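Long-range contacts in glucoamylase (Thermoanaerobacterium thermosaccharolyticum, PDB 1LF6), which hydrolyses terminal alpha-1,4-linked glucose residues from the non-reducing ends of glucan chains, releasing beta-D-glucose, and probably acts on isomaltose as well: residues I134-F139 with E243-L248; Y107-T112 with K122-D127. All blocks are in the same frame, centred on the assembly; numbering follows the deposited sequence.

Contact 1 (I134-F139 with E243-L248)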
ATOM      1  N   ILE A 134     -13.794 -10.733  11.132  1.00 25.52           N
ATOM      2  CA  ILE A 134     -15.106 -10.553  11.733  1.00 25.37           C
ATOM      3  C   ILE A 134     -15.808  -9.293  11.258  1.00 23.86           C
ATOM      4  O   ILE A 134     -15.188  -8.245  11.110  1.00 25.69           O
ATOM      5  CB  ILE A 134     -14.982 -10.483  13.268  1.00 25.18           C
ATOM      6  CG1 ILE A 134     -14.274 -11.735  13.783  1.00 27.09           C
ATOM      7  CG2 ILE A 134     -16.357 -10.335  13.893  1.00 24.91           C
ATOM      8  CD1 ILE A 134     -13.752 -11.615  15.199  1.00 30.76           C
ATOM      9  N   MET A 135     -17.108  -9.405  11.020  1.00 24.48           N
ATOM     10  CA  MET A 135     -17.909  -8.265  10.606  1.00 26.02           C
ATOM     11  C   MET A 135     -19.266  -8.316  11.276  1.00 27.76           C
ATOM     12  O   MET A 135     -20.098  -9.163  10.950  1.00 28.81           O
ATOM     13  CB  MET A 135     -18.129  -8.226   9.089  1.00 25.73           C
ATOM     14  CG  MET A 135     -19.130  -7.138   8.680  1.00 26.04           C
ATOM     15  SD  MET A 135     -19.586  -7.105   6.934  1.00 30.41           S
ATOM     16  CE  MET A 135     -20.407  -8.708   6.779  1.00 30.48           C
ATOM     17  N   LYS A 136     -19.488  -7.418  12.226  1.00 29.05           N
ATOM     18  CA  LYS A 136     -20.781  -7.353  12.881  1.00 30.93           C
ATOM     19  C   LYS A 136     -21.563  -6.369  12.031  1.00 30.18           C
ATOM     20  O   LYS A 136     -21.037  -5.331  11.628  1.00 28.16           O
ATOM     21  CB  LYS A 136     -20.653  -6.826  14.312  1.00 33.22           C
ATOM     22  CG  LYS A 136     -21.977  -6.795  15.072  1.00 35.58           C
ATOM     23  CD  LYS A 136     -21.746  -6.609  16.562  1.00 37.45           C
ATOM     24  CE  LYS A 136     -23.020  -6.822  17.360  1.00 38.71           C
ATOM     25  NZ  LYS A 136     -22.780  -6.708  18.831  1.00 41.39           N
ATOM     26  N   ALA A 137     -22.812  -6.700  11.737  1.00 30.43           N
ATOM     27  CA  ALA A 137     -23.632  -5.825  10.921  1.00 29.65           C
ATOM     28  C   ALA A 137     -25.054  -5.776  11.446  1.00 30.48           C
ATOM     29  O   ALA A 137     -25.525  -6.717  12.084  1.00 30.25           O
ATOM     30  CB  ALA A 137     -23.628  -6.306   9.474  1.00 29.62           C
ATOM     31  N   LYS A 138     -25.722  -4.661  11.180  1.00 31.57           N
ATOM     32  CA  LYS A 138     -27.102  -4.466  11.586  1.00 32.63           C
ATOM     33  C   LYS A 138     -27.810  -3.730  10.458  1.00 32.18           C
ATOM     34  O   LYS A 138     -27.264  -2.788   9.878  1.00 30.08           O
ATOM     35  CB  LYS A 138     -27.188  -3.644  12.876  1.00 35.59           C
ATOM     36  CG  LYS A 138     -26.747  -2.194  12.738  1.00 38.99           C
ATOM     37  CD  LYS A 138     -27.068  -1.390  13.998  1.00 42.88           C
ATOM     38  CE  LYS A 138     -26.593   0.054  13.863  1.00 45.30           C
ATOM     39  NZ  LYS A 138     -26.883   0.881  15.073  1.00 48.00           N
ATOM     40  N   PHE A 139     -29.019  -4.176  10.141  1.00 31.90           N
ATOM     41  CA  PHE A 139     -29.801  -3.565   9.080  1.00 32.54           C
ATOM     42  C   PHE A 139     -30.907  -2.710   9.669  1.00 33.87           C
ATOM     43  O   PHE A 139     -31.561  -3.110  10.631  1.00 33.56           O
ATOM     44  CB  PHE A 139     -30.394  -4.654   8.182  1.00 31.86           C
ATOM     45  CG  PHE A 139     -31.261  -4.127   7.076  1.00 32.09           C
ATOM     46  CD1 PHE A 139     -32.626  -3.933   7.273  1.00 33.17           C
ATOM     47  CD2 PHE A 139     -30.711  -3.806   5.841  1.00 32.27           C
ATOM     48  CE1 PHE A 139     -33.431  -3.429   6.257  1.00 32.55           C
ATOM     49  CE2 PHE A 139     -31.504  -3.300   4.817  1.00 33.52           C
ATOM     50  CZ  PHE A 139     -32.869  -3.110   5.025  1.00 33.82           C
ATOM     51  N   GLU A 243     -29.511  -7.617  13.580  1.00 37.44           N
ATOM     52  CA  GLU A 243     -28.093  -7.449  13.889  1.00 37.40           C
ATOM     53  C   GLU A 243     -27.463  -8.830  14.036  1.00 35.89           C
ATOM     54  O   GLU A 243     -27.969  -9.676  14.773  1.00 35.26           O
ATOM     55  CB  GLU A 243     -27.925  -6.650  15.182  1.00 40.81           C
ATOM     56  CG  GLU A 243     -26.480  -6.303  15.516  1.00 45.50           C
ATOM     57  CD  GLU A 243     -26.374  -5.199  16.554  1.00 47.28           C
ATOM     58  OE1 GLU A 243     -25.239  -4.839  16.921  1.00 50.66           O
ATOM     59  OE2 GLU A 243     -27.424  -4.691  17.001  1.00 49.38           O
ATOM     60  N   PHE A 244     -26.350  -9.050  13.341  1.00 33.08           N
ATOM     61  CA  PHE A 244     -25.691 -10.351  13.353  1.00 31.54           C
ATOM     62  C   PHE A 244     -24.179 -10.263  13.159  1.00 31.11           C
ATOM     63  O   PHE A 244     -23.637  -9.194  12.889  1.00 30.80           O
ATOM     64  CB  PHE A 244     -26.283 -11.209  12.241  1.00 31.88           C
ATOM     65  CG  PHE A 244     -26.361 -10.495  10.921  1.00 31.35           C
ATOM     66  CD1 PHE A 244     -27.360  -9.559  10.683  1.00 29.48           C
ATOM     67  CD2 PHE A 244     -25.398 -10.714   9.938  1.00 30.91           C
ATOM     68  CE1 PHE A 244     -27.403  -8.846   9.485  1.00 30.63           C
ATOM     69  CE2 PHE A 244     -25.433 -10.005   8.735  1.00 30.89           C
ATOM     70  CZ  PHE A 244     -26.434  -9.069   8.509  1.00 29.00           C
ATOM     71  N   GLU A 245     -23.509 -11.404  13.281  1.00 30.54           N
ATOM     72  CA  GLU A 245     -22.063 -11.467  13.131  1.00 31.15           C
ATOM     73  C   GLU A 245     -21.646 -12.409  12.003  1.00 30.64           C
ATOM     74  O   GLU A 245     -22.012 -13.587  12.000  1.00 29.99           O
ATOM     75  CB  GLU A 245     -21.423 -11.945  14.436  1.00 33.10           C
ATOM     76  CG  GLU A 245     -21.814 -11.132  15.655  1.00 38.22           C
ATOM     77  CD  GLU A 245     -21.208 -11.673  16.941  1.00 40.47           C
ATOM     78  OE1 GLU A 245     -21.487 -11.097  18.014  1.00 42.51           O
ATOM     79  OE2 GLU A 245     -20.455 -12.669  16.879  1.00 40.91           O
ATOM     80  N   ILE A 246     -20.880 -11.887  11.048  1.00 29.26           N
ATOM     81  CA  ILE A 246     -20.395 -12.694   9.934  1.00 27.34           C
ATOM     82  C   ILE A 246     -18.919 -12.990  10.179  1.00 27.57           C
ATOM     83  O   ILE A 246     -18.135 -12.082  10.473  1.00 28.66           O
ATOM     84  CB  ILE A 246     -20.566 -11.953   8.581  1.00 28.11           C
ATOM     85  CG1 ILE A 246     -22.055 -11.750   8.288  1.00 26.28           C
ATOM     86  CG2 ILE A 246     -19.918 -12.754   7.451  1.00 26.23           C
ATOM     87  CD1 ILE A 246     -22.855 -13.046   8.208  1.00 23.64           C
ATOM     88  N   VAL A 247     -18.544 -14.260  10.076  1.00 27.70           N
ATOM     89  CA  VAL A 247     -17.161 -14.655  10.300  1.00 27.72           C
ATOM     90  C   VAL A 247     -16.572 -15.415   9.117  1.00 28.33           C
ATOM     91  O   VAL A 247     -17.182 -16.351   8.600  1.00 28.20           O
ATOM     92  CB  VAL A 247     -17.025 -15.536  11.571  1.00 28.40           C
ATOM     93  CG1 VAL A 247     -15.571 -15.946  11.774  1.00 25.61           C
ATOM     94  CG2 VAL A 247     -17.536 -14.777  12.786  1.00 27.95           C
ATOM     95  N   LEU A 248     -15.381 -14.995   8.693  1.00 26.81           N
ATOM     96  CA  LEU A 248     -14.677 -15.641   7.593  1.00 26.35           C
ATOM     97  C   LEU A 248     -13.349 -16.152   8.129  1.00 27.10           C
ATOM     98  O   LEU A 248     -12.492 -15.370   8.555  1.00 25.06           O
ATOM     99  CB  LEU A 248     -14.426 -14.653   6.454  1.00 26.83           C
ATOM    100  CG  LEU A 248     -13.591 -15.182   5.281  1.00 27.57           C
ATOM    101  CD1 LEU A 248     -14.346 -16.284   4.552  1.00 24.99           C
ATOM    102  CD2 LEU A 248     -13.272 -14.031   4.330  1.00 28.71           C
TER
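Met-135 and Ala-137 pair with Ile-246 and Phe-244 through two reciprocal sets of backbone hydrogen bonds, which hold the strands antiparallel with their axes 4.7 Å apart. The straightest runs from Ile-246 N to Met-135 O (2.8 Å, 172° at the hydrogen), although its donor is tilted from the carbonyl plane. Between these ladder rungs, CA-H...O contacts link Lys-136 CA with Phe-244 O and Glu-243 CA with Ala-137 O.

Apolar packing fills the face carrying Met-135, Ala-137, Phe-244 and Ile-246. Met-135 lies alongside Ile-246, and a bend at its last torsion (chi3 64°) brings the methyl CE against Ile-246 CB at 3.7 Å. The Phe-244 ring has CG between its backbone N and carbonyl carbon (chi1 48°), a rotation that turns it back toward the partner strand. Ala-137 O sits 3.6 Å above one ring face, toward the rim. Ala-137 CB approaches Phe-244 CZ at 4.1 Å, and Ile-246 CG1 meets the edge in plane.

The other face is mixed: Lys-136, Lys-138, Glu-243 and Glu-245 share it with Ile-134 and Val-247. Lys-136, fully extended, crosses Glu-243 diagonally, and its NZ makes a long salt bridge to OE1 (3.6 Å), while CE comes closer to that oxygen, at 3.0 Å. The ammonium also has a cation-pi partner in Tyr-269. The stem of Glu-243 rests on Lys-138, CG to CB 3.8 Å. An alanine in place of Glu-243 would remove the carboxylate and CG, and would probably leave Lys-136 without this counter-charge and Lys-138 CB less covered.

Alternation along the strands puts Met-135, Ala-137, Phe-244 and Ile-246 on the inward face, as in a beta sandwich; that face packs on strands 70-80 and 150-157 of the opposing sheet in the N-terminal super-beta-sandwich domain.

Contact 2 (Y107-T112 with K122-D127)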
ATOM      1  N   TYR A 107     -12.527  -0.772  12.196  1.00 20.40           N
ATOM      2  CA  TYR A 107     -13.401   0.175  11.519  1.00 20.73           C
ATOM      3  C   TYR A 107     -14.901  -0.022  11.661  1.00 21.15           C
ATOM      4  O   TYR A 107     -15.404  -1.138  11.820  1.00 20.05           O
ATOM      5  CB  TYR A 107     -13.079   0.195  10.022  1.00 21.38           C
ATOM      6  CG  TYR A 107     -11.645   0.534   9.693  1.00 19.31           C
ATOM      7  CD1 TYR A 107     -11.280   1.823   9.312  1.00 17.85           C
ATOM      8  CD2 TYR A 107     -10.656  -0.445   9.737  1.00 19.70           C
ATOM      9  CE1 TYR A 107      -9.963   2.127   8.978  1.00 18.63           C
ATOM     10  CE2 TYR A 107      -9.338  -0.154   9.408  1.00 17.91           C
ATOM     11  CZ  TYR A 107      -8.999   1.134   9.029  1.00 17.52           C
ATOM     12  OH  TYR A 107      -7.691   1.420   8.708  1.00 17.47           O
ATOM     13  N   LYS A 108     -15.598   1.105  11.571  1.00 21.42           N
ATOM     14  CA  LYS A 108     -17.045   1.154  11.625  1.00 22.62           C
ATOM     15  C   LYS A 108     -17.477   1.794  10.314  1.00 22.22           C
ATOM     16  O   LYS A 108     -16.966   2.849   9.927  1.00 22.33           O
ATOM     17  CB  LYS A 108     -17.525   2.018  12.792  1.00 23.74           C
ATOM     18  CG  LYS A 108     -19.041   2.184  12.842  1.00 27.30           C
ATOM     19  CD  LYS A 108     -19.460   3.109  13.979  1.00 28.57           C
ATOM     20  CE  LYS A 108     -20.962   3.285  14.012  1.00 31.60           C
ATOM     21  NZ  LYS A 108     -21.376   4.244  15.075  1.00 35.51           N
ATOM     22  N   LEU A 109     -18.400   1.146   9.622  1.00 22.09           N
ATOM     23  CA  LEU A 109     -18.900   1.670   8.356  1.00 21.95           C
ATOM     24  C   LEU A 109     -20.401   1.889   8.447  1.00 21.59           C
ATOM     25  O   LEU A 109     -21.134   1.045   8.963  1.00 23.09           O
ATOM     26  CB  LEU A 109     -18.603   0.688   7.218  1.00 21.85           C
ATOM     27  CG  LEU A 109     -17.149   0.526   6.764  1.00 22.69           C
ATOM     28  CD1 LEU A 109     -17.027  -0.695   5.858  1.00 22.66           C
ATOM     29  CD2 LEU A 109     -16.703   1.781   6.044  1.00 19.19           C
ATOM     30  N   VAL A 110     -20.853   3.032   7.959  1.00 22.44           N
ATOM     31  CA  VAL A 110     -22.271   3.339   7.954  1.00 22.22           C
ATOM     32  C   VAL A 110     -22.637   3.613   6.510  1.00 22.54           C
ATOM     33  O   VAL A 110     -22.232   4.626   5.943  1.00 21.74           O
ATOM     34  CB  VAL A 110     -22.599   4.585   8.807  1.00 23.23           C
ATOM     35  CG1 VAL A 110     -24.091   4.888   8.736  1.00 21.89           C
ATOM     36  CG2 VAL A 110     -22.189   4.345  10.248  1.00 23.25           C
ATOM     37  N   ASN A 111     -23.380   2.690   5.907  1.00 23.42           N
ATOM     38  CA  ASN A 111     -23.797   2.841   4.518  1.00 24.28           C
ATOM     39  C   ASN A 111     -25.268   3.212   4.459  1.00 24.83           C
ATOM     40  O   ASN A 111     -26.131   2.442   4.886  1.00 24.69           O
ATOM     41  CB  ASN A 111     -23.547   1.543   3.744  1.00 23.72           C
ATOM     42  CG  ASN A 111     -22.093   1.111   3.794  1.00 22.86           C
ATOM     43  OD1 ASN A 111     -21.199   1.935   3.971  1.00 23.60           O
ATOM     44  ND2 ASN A 111     -21.850  -0.183   3.629  1.00 22.47           N
ATOM     45  N   THR A 112     -25.540   4.401   3.933  1.00 26.19           N
ATOM     46  CA  THR A 112     -26.901   4.902   3.828  1.00 28.26           C
ATOM     47  C   THR A 112     -27.399   4.910   2.391  1.00 29.38           C
ATOM     48  O   THR A 112     -26.862   5.622   1.539  1.00 26.74           O
ATOM     49  CB  THR A 112     -27.012   6.337   4.386  1.00 28.24           C
ATOM     50  OG1 THR A 112     -26.591   6.351   5.755  1.00 27.84           O
ATOM     51  CG2 THR A 112     -28.443   6.833   4.307  1.00 27.96           C
ATOM     52  N   LYS A 122     -21.564  -1.448   9.993  1.00 23.99           N
ATOM     53  CA  LYS A 122     -20.634  -2.553  10.180  1.00 24.19           C
ATOM     54  C   LYS A 122     -19.497  -2.273  11.159  1.00 24.52           C
ATOM     55  O   LYS A 122     -19.079  -1.135  11.348  1.00 23.06           O
ATOM     56  CB  LYS A 122     -20.027  -2.955   8.830  1.00 24.54           C
ATOM     57  CG  LYS A 122     -21.037  -3.189   7.714  1.00 25.61           C
ATOM     58  CD  LYS A 122     -20.328  -3.390   6.375  1.00 26.89           C
ATOM     59  CE  LYS A 122     -21.312  -3.682   5.254  1.00 26.78           C
ATOM     60  NZ  LYS A 122     -20.625  -3.844   3.935  1.00 29.99           N
ATOM     61  N   ASP A 123     -19.005  -3.343  11.770  1.00 24.89           N
ATOM     62  CA  ASP A 123     -17.891  -3.296  12.709  1.00 25.81           C
ATOM     63  C   ASP A 123     -16.966  -4.366  12.166  1.00 23.80           C
ATOM     64  O   ASP A 123     -17.324  -5.546  12.158  1.00 21.68           O
ATOM     65  CB  ASP A 123     -18.359  -3.670  14.119  1.00 29.36           C
ATOM     66  CG  ASP A 123     -19.007  -2.513  14.845  1.00 33.32           C
ATOM     67  OD1 ASP A 123     -19.575  -1.638  14.160  1.00 34.83           O
ATOM     68  OD2 ASP A 123     -18.958  -2.476  16.102  1.00 35.92           O
ATOM     69  N   ILE A 124     -15.787  -3.956  11.708  1.00 22.18           N
ATOM     70  CA  ILE A 124     -14.844  -4.895  11.113  1.00 21.63           C
ATOM     71  C   ILE A 124     -13.461  -4.909  11.752  1.00 21.47           C
ATOM     72  O   ILE A 124     -12.869  -3.862  12.005  1.00 23.05           O
ATOM     73  CB  ILE A 124     -14.692  -4.599   9.604  1.00 23.02           C
ATOM     74  CG1 ILE A 124     -16.077  -4.635   8.942  1.00 23.36           C
ATOM     75  CG2 ILE A 124     -13.751  -5.613   8.951  1.00 22.65           C
ATOM     76  CD1 ILE A 124     -16.094  -4.109   7.521  1.00 25.50           C
ATOM     77  N   PHE A 125     -12.952  -6.116  11.989  1.00 20.72           N
ATOM     78  CA  PHE A 125     -11.636  -6.327  12.584  1.00 21.86           C
ATOM     79  C   PHE A 125     -11.344  -7.820  12.538  1.00 21.51           C
ATOM     80  O   PHE A 125     -12.144  -8.593  12.018  1.00 22.74           O
ATOM     81  CB  PHE A 125     -11.611  -5.818  14.029  1.00 21.04           C
ATOM     82  CG  PHE A 125     -12.577  -6.521  14.939  1.00 21.49           C
ATOM     83  CD1 PHE A 125     -12.176  -7.627  15.684  1.00 22.62           C
ATOM     84  CD2 PHE A 125     -13.897  -6.090  15.038  1.00 21.73           C
ATOM     85  CE1 PHE A 125     -13.076  -8.293  16.515  1.00 23.49           C
ATOM     86  CE2 PHE A 125     -14.802  -6.748  15.863  1.00 21.88           C
ATOM     87  CZ  PHE A 125     -14.393  -7.852  16.604  1.00 21.73           C
ATOM     88  N   THR A 126     -10.205  -8.235  13.075  1.00 23.21           N
ATOM     89  CA  THR A 126      -9.862  -9.650  13.057  1.00 23.27           C
ATOM     90  C   THR A 126      -9.711 -10.247  14.452  1.00 24.24           C
ATOM     91  O   THR A 126      -9.657  -9.525  15.447  1.00 22.62           O
ATOM     92  CB  THR A 126      -8.560  -9.894  12.276  1.00 24.47           C
ATOM     93  OG1 THR A 126      -7.500  -9.130  12.862  1.00 23.80           O
ATOM     94  CG2 THR A 126      -8.733  -9.488  10.817  1.00 22.18           C
ATOM     95  N   ASP A 127      -9.648 -11.572  14.503  1.00 25.69           N
ATOM     96  CA  ASP A 127      -9.493 -12.311  15.745  1.00 26.41           C
ATOM     97  C   ASP A 127      -8.001 -12.350  16.058  1.00 26.92           C
ATOM     98  O   ASP A 127      -7.222 -12.949  15.319  1.00 26.72           O
ATOM     99  CB  ASP A 127     -10.052 -13.730  15.563  1.00 27.79           C
ATOM    100  CG  ASP A 127     -10.079 -14.535  16.862  1.00 27.10           C
ATOM    101  OD1 ASP A 127     -10.899 -15.471  16.952  1.00 27.15           O
ATOM    102  OD2 ASP A 127      -9.283 -14.244  17.777  1.00 27.88           O
TER
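The carboxamide of Asn-111 presents its nitrogen end to the tip of Lys-122, with ND2 3.9 Å from both CE and NZ. Two donors meet there, so the approach is no bond; instead they share acceptors, both reaching the carboxylate of Glu-89 and the carbonyl of Gly-57. That common grip probably fixes which way the amide is flipped, and Asn-111 OD1 is bonded to Ser-95. Another flat group, the carboxylate of Asp-123, lies beside Lys-108, OD1 meeting CG at 4.1 Å. The two side chains run the same way without forming a salt bridge, and OD2 pairs with Lys-273. The Tyr-107 ring leads away from 122-127 and packs on Phe-52 and Leu-54, its OH bonded to Val-40 O.

Lys-122 reaches Asn-111 because its CG lies anti to the carbonyl carbon (chi1 -50°) and the rest of the chain is stretched out. On the same face, Leu-109 and Ile-124 slant across one another, their CD1 methyls touching at 3.9 Å.

Reciprocal backbone bonds join Tyr-107 to Ile-124 and Leu-109 to Lys-122. The shortest, Lys-122 N to Leu-109 O, measures 2.7 Å, whereas Leu-109 N approaches Lys-122 O obliquely, with a C=O...donor angle of 135°. Lys-122 O also takes a CA-H...O contact from Lys-108 CA at 3.1 Å.

The two segments belong to the beta hairpin 107-113/118-126. Strand 93-99 borders it beyond 107-113 and strand 132-141 beyond 118-126, strand 51-55 of the other sheet packs on Tyr-107 and Ile-124, and helix 269-284 lies against Phe-125 and supplies Lys-273.

In the fold
Contact 1 and contact 2 lie in one antiparallel sheet of the N-terminal domain, with centres about 9 Å apart. Adjacent strands run 107-113, 118-126, 132-141 and 243-251; the middle pair joins the contacts through probable backbone hydrogen bonds, Ile-134 N to Phe-125 O and Lys-136 O to Asp-123 N. Along the chain they come in series: contact 2 closes a local hairpin, then contact 1 brings strand 243-251 back after 103 intervening residues. A short-range and a long-range pairing so extend one continuous sheet. Both lie away from the probable catalytic residues, within the beta domain.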